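Local coordinates for PspGI restriction endonuclease (Pyrococcus sp. GI-H, PDB 3BM3), which probably cuts double-stranded DNA at a specific sequence as a type II restriction endonuclease and is captured here bound to substrate DNA, at residues Trp167-Arg178 against Tyr199-Asp210. The protein carries 2 engineered substitutions. Sequence-based numbering, arbitrary orientation.
Sequences WREAVGEAQILR and YSAIAMLDNGID. With nucleotides of chain B.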
loop_
_atom_site.group_PDB
_atom_site.type_symbol
_atom_site.label_atom_id
_atom_site.label_comp_id
_atom_site.label_asym_id
_atom_site.label_seq_id
_atom_site.Cartn_x
_atom_site.Cartn_y
_atom_site.Cartn_z
ATOM N N TRP C 167 -3.910 5.137 0.009
ATOM C CA TRP C 167 -3.951 6.590 -0.019
ATOM C C TRP C 167 -2.959 7.209 0.941
ATOM O O TRP C 167 -2.478 8.289 0.686
ATOM C CB TRP C 167 -5.340 7.111 0.293
ATOM C CG TRP C 167 -5.872 6.792 1.581
ATOM C CD1 TRP C 167 -6.635 5.695 1.903
ATOM C CD2 TRP C 167 -5.765 7.563 2.752
ATOM N NE1 TRP C 167 -6.998 5.749 3.216
ATOM C CE2 TRP C 167 -6.475 6.891 3.764
ATOM C CE3 TRP C 167 -5.129 8.773 3.059
ATOM C CZ2 TRP C 167 -6.563 7.392 5.060
ATOM C CZ3 TRP C 167 -5.252 9.275 4.321
ATOM C CH2 TRP C 167 -5.926 8.578 5.322
ATOM N N ARG C 168 -2.654 6.537 2.054
ATOM C CA ARG C 168 -1.663 7.105 2.968
ATOM C C ARG C 168 -0.280 7.217 2.313
ATOM O O ARG C 168 0.524 8.009 2.749
ATOM C CB ARG C 168 -1.588 6.347 4.277
ATOM C CG ARG C 168 -2.839 6.520 5.114
ATOM C CD ARG C 168 -2.615 6.034 6.523
ATOM N NE ARG C 168 -3.821 6.175 7.333
ATOM C CZ ARG C 168 -4.868 5.373 7.258
ATOM N NH1 ARG C 168 -4.843 4.294 6.467
ATOM N NH2 ARG C 168 -5.931 5.591 8.021
ATOM N N GLU C 169 -0.009 6.407 1.276
ATOM C CA GLU C 169 1.210 6.521 0.508
ATOM C C GLU C 169 1.311 7.904 -0.098
ATOM O O GLU C 169 2.375 8.475 -0.153
ATOM C CB GLU C 169 1.294 5.509 -0.595
ATOM C CG GLU C 169 1.408 4.086 -0.074
ATOM C CD GLU C 169 1.442 3.047 -1.159
ATOM O OE1 GLU C 169 1.198 3.391 -2.334
ATOM O OE2 GLU C 169 1.736 1.897 -0.786
ATOM N N ALA C 170 0.168 8.419 -0.550
ATOM C CA ALA C 170 0.142 9.736 -1.188
ATOM C C ALA C 170 0.413 10.814 -0.155
ATOM O O ALA C 170 1.147 11.771 -0.445
ATOM C CB ALA C 170 -1.185 9.955 -1.854
ATOM N N VAL C 171 -0.135 10.654 1.049
ATOM C CA VAL C 171 0.086 11.585 2.151
ATOM C C VAL C 171 1.577 11.542 2.474
ATOM O O VAL C 171 2.208 12.556 2.617
ATOM C CB VAL C 171 -0.745 11.260 3.379
ATOM C CG1 VAL C 171 -0.405 12.203 4.554
ATOM C CG2 VAL C 171 -2.266 11.306 3.084
ATOM N N GLY C 172 2.144 10.345 2.476
ATOM C CA GLY C 172 3.574 10.150 2.731
ATOM C C GLY C 172 4.414 10.836 1.690
ATOM O O GLY C 172 5.345 11.584 2.004
ATOM N N GLU C 173 4.098 10.589 0.421
ATOM C CA GLU C 173 4.807 11.200 -0.675
ATOM C C GLU C 173 4.747 12.740 -0.582
ATOM O O GLU C 173 5.746 13.454 -0.711
ATOM C CB GLU C 173 4.242 10.715 -2.004
ATOM C CG GLU C 173 4.956 11.294 -3.159
ATOM C CD GLU C 173 4.442 10.822 -4.484
ATOM O OE1 GLU C 173 3.565 9.939 -4.515
ATOM O OE2 GLU C 173 4.893 11.383 -5.492
ATOM N N ALA C 174 3.551 13.230 -0.337
ATOM C CA ALA C 174 3.306 14.672 -0.231
ATOM C C ALA C 174 4.156 15.251 0.892
ATOM O O ALA C 174 4.735 16.335 0.750
ATOM C CB ALA C 174 1.807 14.946 -0.002
ATOM N N GLN C 175 4.246 14.540 2.005
ATOM C CA GLN C 175 5.005 15.047 3.147
ATOM C C GLN C 175 6.479 15.133 2.777
ATOM O O GLN C 175 7.141 16.131 3.033
ATOM C CB GLN C 175 4.798 14.129 4.353
ATOM C CG GLN C 175 5.883 14.205 5.425
ATOM C CD GLN C 175 6.070 15.599 5.992
ATOM O OE1 GLN C 175 5.122 16.420 5.975
ATOM N NE2 GLN C 175 7.308 15.891 6.497
ATOM N N ILE C 176 6.991 14.079 2.159
ATOM C CA ILE C 176 8.388 14.064 1.755
ATOM C C ILE C 176 8.692 15.235 0.816
ATOM O O ILE C 176 9.672 15.947 0.993
ATOM C CB ILE C 176 8.755 12.743 1.108
ATOM C CG1 ILE C 176 8.635 11.632 2.174
ATOM C CG2 ILE C 176 10.185 12.759 0.555
ATOM C CD1 ILE C 176 8.574 10.225 1.520
ATOM N N LEU C 177 7.794 15.467 -0.137
ATOM C CA LEU C 177 7.944 16.545 -1.122
ATOM C C LEU C 177 7.778 17.920 -0.491
ATOM O O LEU C 177 8.559 18.825 -0.775
ATOM C CB LEU C 177 6.935 16.335 -2.224
ATOM C CG LEU C 177 7.332 15.172 -3.151
ATOM C CD1 LEU C 177 6.166 14.838 -4.071
ATOM C CD2 LEU C 177 8.623 15.494 -3.936
ATOM N N ARG C 178 6.804 18.058 0.394
ATOM C CA ARG C 178 6.593 19.328 1.093
ATOM C C ARG C 178 7.746 19.663 2.004
ATOM O O ARG C 178 8.139 20.846 2.137
ATOM C CB ARG C 178 5.286 19.309 1.852
ATOM C CG ARG C 178 4.157 19.440 0.927
ATOM C CD ARG C 178 2.827 19.542 1.596
ATOM N NE ARG C 178 1.836 19.356 0.547
ATOM C CZ ARG C 178 1.428 20.308 -0.304
ATOM N NH1 ARG C 178 1.875 21.562 -0.208
ATOM N NH2 ARG C 178 0.543 20.013 -1.243
ATOM N N TYR C 199 -13.181 9.520 4.910
ATOM C CA TYR C 199 -12.050 9.788 5.796
ATOM C C TYR C 199 -10.814 10.042 4.959
ATOM O O TYR C 199 -10.073 10.982 5.225
ATOM C CB TYR C 199 -11.791 8.671 6.785
ATOM C CG TYR C 199 -10.594 8.921 7.639
ATOM C CD1 TYR C 199 -10.628 9.862 8.643
ATOM C CD2 TYR C 199 -9.415 8.188 7.464
ATOM C CE1 TYR C 199 -9.507 10.111 9.425
ATOM C CE2 TYR C 199 -8.326 8.402 8.249
ATOM C CZ TYR C 199 -8.357 9.375 9.225
ATOM O OH TYR C 199 -7.242 9.561 10.002
ATOM N N SER C 200 -10.597 9.200 3.942
ATOM C CA SER C 200 -9.380 9.322 3.164
ATOM C C SER C 200 -9.339 10.691 2.498
ATOM O O SER C 200 -8.294 11.337 2.465
ATOM C CB SER C 200 -9.246 8.170 2.180
ATOM O OG SER C 200 -10.156 8.235 1.126
ATOM N N ALA C 201 -10.490 11.141 2.008
ATOM C CA ALA C 201 -10.569 12.437 1.310
ATOM C C ALA C 201 -10.209 13.551 2.285
ATOM O O ALA C 201 -9.345 14.400 2.034
ATOM C CB ALA C 201 -11.959 12.638 0.719
ATOM N N ILE C 202 -10.892 13.549 3.418
ATOM C CA ILE C 202 -10.718 14.602 4.419
ATOM C C ILE C 202 -9.296 14.612 4.982
ATOM O O ILE C 202 -8.636 15.635 5.019
ATOM C CB ILE C 202 -11.759 14.451 5.533
ATOM C CG1 ILE C 202 -13.161 14.658 4.942
ATOM C CG2 ILE C 202 -11.483 15.442 6.639
ATOM C CD1 ILE C 202 -14.267 14.382 5.932
ATOM N N ALA C 203 -8.822 13.454 5.430
ATOM C CA ALA C 203 -7.473 13.337 5.965
ATOM C C ALA C 203 -6.426 13.786 4.923
ATOM O O ALA C 203 -5.524 14.502 5.234
ATOM C CB ALA C 203 -7.210 11.893 6.422
HETATM N N MSE C 204 -6.573 13.355 3.677
HETATM C CA MSE C 204 -5.654 13.787 2.632
HETATM C C MSE C 204 -5.635 15.306 2.530
HETATM O O MSE C 204 -4.580 15.935 2.602
HETATM C CB MSE C 204 -6.041 13.194 1.289
HETATM C CG MSE C 204 -5.879 11.716 1.269
HETATM SE SE MSE C 204 -5.954 11.010 -0.533
HETATM C CE MSE C 204 -4.071 10.521 -0.636
ATOM N N LEU C 205 -6.816 15.885 2.390
ATOM C CA LEU C 205 -6.905 17.320 2.183
ATOM C C LEU C 205 -6.348 18.141 3.365
ATOM O O LEU C 205 -5.928 19.309 3.197
ATOM C CB LEU C 205 -8.329 17.722 1.849
ATOM C CG LEU C 205 -8.814 17.169 0.534
ATOM C CD1 LEU C 205 -10.288 17.424 0.455
ATOM C CD2 LEU C 205 -8.066 17.854 -0.634
ATOM N N ASP C 206 -6.371 17.560 4.557
ATOM C CA ASP C 206 -5.845 18.198 5.739
ATOM C C ASP C 206 -4.377 17.941 5.929
ATOM O O ASP C 206 -3.750 18.517 6.826
ATOM C CB ASP C 206 -6.634 17.735 6.957
ATOM C CG ASP C 206 -7.945 18.465 7.108
ATOM O OD1 ASP C 206 -8.085 19.598 6.573
ATOM O OD2 ASP C 206 -8.826 17.916 7.789
ATOM N N ASN C 207 -3.821 17.087 5.066
ATOM C CA ASN C 207 -2.468 16.566 5.248
ATOM C C ASN C 207 -1.645 16.505 3.972
ATOM O O ASN C 207 -0.914 15.541 3.731
ATOM C CB ASN C 207 -2.523 15.230 5.967
ATOM C CG ASN C 207 -2.958 15.385 7.385
ATOM O OD1 ASN C 207 -2.172 15.790 8.225
ATOM N ND2 ASN C 207 -4.216 15.118 7.649
ATOM N N GLY C 208 -1.712 17.582 3.195
ATOM C CA GLY C 208 -0.764 17.804 2.132
ATOM C C GLY C 208 -1.195 17.504 0.725
ATOM O O GLY C 208 -0.420 17.711 -0.220
ATOM N N ILE C 209 -2.427 17.060 0.577
ATOM C CA ILE C 209 -2.985 16.816 -0.736
ATOM C C ILE C 209 -3.897 17.990 -1.026
ATOM O O ILE C 209 -4.799 18.296 -0.243
ATOM C CB ILE C 209 -3.716 15.477 -0.813
ATOM C CG1 ILE C 209 -2.706 14.328 -0.748
ATOM C CG2 ILE C 209 -4.466 15.361 -2.116
ATOM C CD1 ILE C 209 -2.221 14.032 0.564
ATOM N N ASP C 210 -3.635 18.661 -2.136
ATOM C CA ASP C 210 -4.402 19.858 -2.476
ATOM C C ASP C 210 -5.762 19.615 -3.037
ATOM O O ASP C 210 -6.658 20.401 -2.803
ATOM C CB ASP C 210 -3.624 20.724 -3.438
ATOM C CG ASP C 210 -2.368 21.177 -2.832
ATOM O OD1 ASP C 210 -2.446 22.024 -1.902
ATOM O OD2 ASP C 210 -1.330 20.621 -3.185
ATOM P P DA B 4 -7.292 1.858 7.581
ATOM O OP1 DA B 4 -7.042 2.878 8.630
ATOM O OP2 DA B 4 -7.284 2.252 6.152
ATOM O "O5'" DA B 4 -6.226 0.708 7.798
ATOM C "C5'" DA B 4 -6.303 -0.114 8.952
ATOM C "C4'" DA B 4 -5.644 -1.440 8.675
ATOM O "O4'" DA B 4 -6.504 -2.268 7.858
ATOM C "C3'" DA B 4 -4.334 -1.300 7.908
ATOM O "O3'" DA B 4 -3.405 -2.211 8.461
ATOM C "C2'" DA B 4 -4.712 -1.675 6.484
ATOM C "C1'" DA B 4 -5.796 -2.713 6.712
ATOM N N9 DA B 4 -6.760 -2.827 5.621
ATOM C C8 DA B 4 -7.403 -1.816 4.950
ATOM N N7 DA B 4 -8.238 -2.237 4.034
ATOM C C5 DA B 4 -8.137 -3.621 4.103
ATOM C C6 DA B 4 -8.774 -4.647 3.396
ATOM N N6 DA B 4 -9.683 -4.430 2.445
ATOM N N1 DA B 4 -8.445 -5.923 3.706
ATOM C C2 DA B 4 -7.532 -6.132 4.668
ATOM N N3 DA B 4 -6.865 -5.244 5.407
ATOM C C4 DA B 4 -7.222 -3.996 5.069
HETATM O O HOH W 1 1.504 15.117 3.660
HETATM O O HOH W 2 -0.205 23.331 -1.564
#
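Trp167 packs as a knob among Tyr199, Ser200, Ala203 and Met204 of helix 199-206. Its CB lies 4.0 Å from SE of selenomethionine Met204; CG, between backbone N and carbonyl carbon (chi1 62°), turns the indole across that helix. Ser200 CB, nearest to CG, CD1, CD2, NE1 and CE2, sits over the five-membered ring, 3.4 Å from its centroid and 7° off the normal (CH-pi). CE3 meets Met204 CG at 3.5 Å, CZ3 that atom and Ala203 CB, CH2 Ala203 CB, and CZ2 Tyr199 CE2 at 3.8 Å. Arg168 CG covers the opposite face toward the rim; CZ2 lies over the centre of the Arg168 guanidinium, whose NH1 and NH2 bond the chain B DA4 phosphate while NE pairs with Glu135 of the second subunit. An alanine at Trp167 is likely to open a gap among Ser200, Ala203 and Met204 and remove the flat surface against that guanidinium. Arg178 NE (2.9 Å) and NH2 (2.7 Å) both donate to Gly208 O, NE on an in-plane lone pair, NH2 from above; NH2 also salt-bridges Asp210 OD2, weakly bonded, which Phe187 N shares. Both helices, axes 10.0 Å apart and 3° from parallel, pack on Phe189 of strand 186-191 as successive beta-alpha-beta crossovers, consistent with the PD-(D/E)XK fold.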